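Local coordinates for relaxosome protein TraM (Escherichia coli, PDB 4QPO), which binds plasmid DNA through its N-terminal ribbon-helix-helix domain, the part present here, as a subunit of the relaxosome in conjugative DNA transfer, at residues K14-I19 / V32-T37. Residues are numbered along the deposited sequence; the frame is centred on the assembly and turned at random.
Sequences KINAII and VSFSAT
The Phe34 ring presents one face to Ile15, whose CG2 methyl forms a CH-pi contact 4.0 Å from the ring centroid and 28° off the normal. Toward the CE2 side of the same face, Ile15 CB comes within 3.5 Å of Phe34 CE2. At the edge, close to the ring plane, Asn16 brings its OD1 3.7 Å from Phe34 CD2, with the amide turned 66° from the ring. Ile19 CD1 approaches obliquely, 3.7 Å from Phe34 CA. The ring also meets that of Tyr12, one turn before Asn16 on helix 9-23. With CG anti to the backbone N (chi1 -177°), Phe34 reaches across to helix 9-23 from the first turn of helix 34-52.

Ile15 CG2 serves a second partner too, lying 3.7 Å from Thr37 CG2, which Ile18 CG2 meets from farther along helix 9-23. Thr37 thus offers its methyl to Ile15 and Ile18, while its OG1 makes a weak hydrogen bond back to the carbonyl O of Ser33, the N-cap residue. At the other end Ile19 packs against Val32, with CG2 3.8 Å from Val32 CG1, although Val32 is poorly ordered. Ile19 CG1 lies 3.4 Å from Val32 O, a carbonyl buried with no polar partner in the model.

The contact joins the middle of helix 9-23 to Val32 and the start of helix 34-52 in the ribbon-helix-helix fold, and Leu46 of the second subunit packs on Ile15. No hydrogen bond or salt bridge crosses it: cohesion is chiefly apolar, and the buried Val32 carbonyl may carry some desolvation cost, though its disorder leaves this uncertain.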
# COMPACT_ATOMS: atom_id res chain seq x y z
N LYS A 14 -7.60 -13.61 6.17
CA LYS A 14 -6.29 -13.28 5.61
C LYS A 14 -5.24 -13.13 6.72
O LYS A 14 -4.09 -13.51 6.53
CB LYS A 14 -6.35 -11.99 4.77
CG LYS A 14 -7.20 -12.07 3.51
CD LYS A 14 -6.54 -12.90 2.44
CE LYS A 14 -5.11 -12.42 2.16
NZ LYS A 14 -4.54 -13.03 0.92
N ILE A 15 -5.63 -12.57 7.87
CA ILE A 15 -4.71 -12.47 9.00
C ILE A 15 -4.25 -13.85 9.47
O ILE A 15 -3.08 -14.06 9.77
CB ILE A 15 -5.33 -11.75 10.21
CG1 ILE A 15 -6.10 -10.50 9.79
CG2 ILE A 15 -4.23 -11.41 11.22
CD1 ILE A 15 -5.29 -9.54 9.02
N ASN A 16 -5.19 -14.79 9.56
CA ASN A 16 -4.86 -16.16 9.94
C ASN A 16 -3.84 -16.79 9.01
O ASN A 16 -2.91 -17.46 9.47
CB ASN A 16 -6.12 -17.01 9.97
CG ASN A 16 -6.96 -16.75 11.20
OD1 ASN A 16 -6.47 -16.21 12.19
ND2 ASN A 16 -8.23 -17.15 11.15
N ALA A 17 -4.01 -16.57 7.71
CA ALA A 17 -3.10 -17.11 6.71
C ALA A 17 -1.70 -16.49 6.85
O ALA A 17 -0.70 -17.16 6.62
CB ALA A 17 -3.64 -16.89 5.32
N ILE A 18 -1.65 -15.22 7.22
CA ILE A 18 -0.37 -14.57 7.49
C ILE A 18 0.31 -15.31 8.62
O ILE A 18 1.46 -15.71 8.49
CB ILE A 18 -0.51 -13.09 7.89
CG1 ILE A 18 -1.20 -12.28 6.79
CG2 ILE A 18 0.86 -12.49 8.21
CD1 ILE A 18 -0.37 -12.14 5.57
N ILE A 19 -0.42 -15.49 9.71
CA ILE A 19 0.05 -16.23 10.89
C ILE A 19 0.67 -17.57 10.50
O ILE A 19 1.77 -17.92 10.94
CB ILE A 19 -1.10 -16.47 11.90
CG1 ILE A 19 -1.63 -15.14 12.45
CG2 ILE A 19 -0.63 -17.38 13.03
CD1 ILE A 19 -2.84 -15.30 13.35
N VAL A 32 3.86 -14.38 16.63
CA VAL A 32 3.01 -14.09 15.46
C VAL A 32 1.52 -14.28 15.78
O VAL A 32 0.70 -14.62 14.91
CB VAL A 32 3.45 -14.93 14.20
CG1 VAL A 32 2.90 -16.37 14.17
CG2 VAL A 32 3.04 -14.19 12.93
N SER A 33 1.15 -13.99 17.02
CA SER A 33 -0.24 -13.98 17.45
C SER A 33 -1.13 -13.10 16.55
O SER A 33 -0.63 -12.24 15.81
CB SER A 33 -0.34 -13.49 18.89
OG SER A 33 0.20 -12.19 18.99
N PHE A 34 -2.44 -13.31 16.64
CA PHE A 34 -3.37 -12.59 15.79
C PHE A 34 -3.23 -11.08 16.02
O PHE A 34 -3.10 -10.30 15.07
CB PHE A 34 -4.81 -13.04 16.05
CG PHE A 34 -5.82 -12.39 15.15
CD1 PHE A 34 -6.38 -11.16 15.49
CD2 PHE A 34 -6.21 -12.99 13.97
CE1 PHE A 34 -7.31 -10.56 14.65
CE2 PHE A 34 -7.14 -12.38 13.14
CZ PHE A 34 -7.68 -11.17 13.48
N SER A 35 -3.25 -10.69 17.29
CA SER A 35 -3.24 -9.27 17.65
C SER A 35 -1.97 -8.59 17.18
O SER A 35 -2.01 -7.50 16.66
CB SER A 35 -3.40 -9.10 19.16
OG SER A 35 -4.68 -9.51 19.58
N ALA A 36 -0.84 -9.25 17.40
CA ALA A 36 0.45 -8.67 17.02
C ALA A 36 0.47 -8.36 15.53
O ALA A 36 0.90 -7.28 15.12
CB ALA A 36 1.59 -9.61 17.40
N THR A 37 -0.03 -9.30 14.74
CA THR A 37 -0.08 -9.17 13.29
C THR A 37 -1.07 -8.08 12.88
O THR A 37 -0.75 -7.23 12.05
CB THR A 37 -0.46 -10.51 12.63
OG1 THR A 37 0.62 -11.42 12.82
CG2 THR A 37 -0.69 -10.35 11.15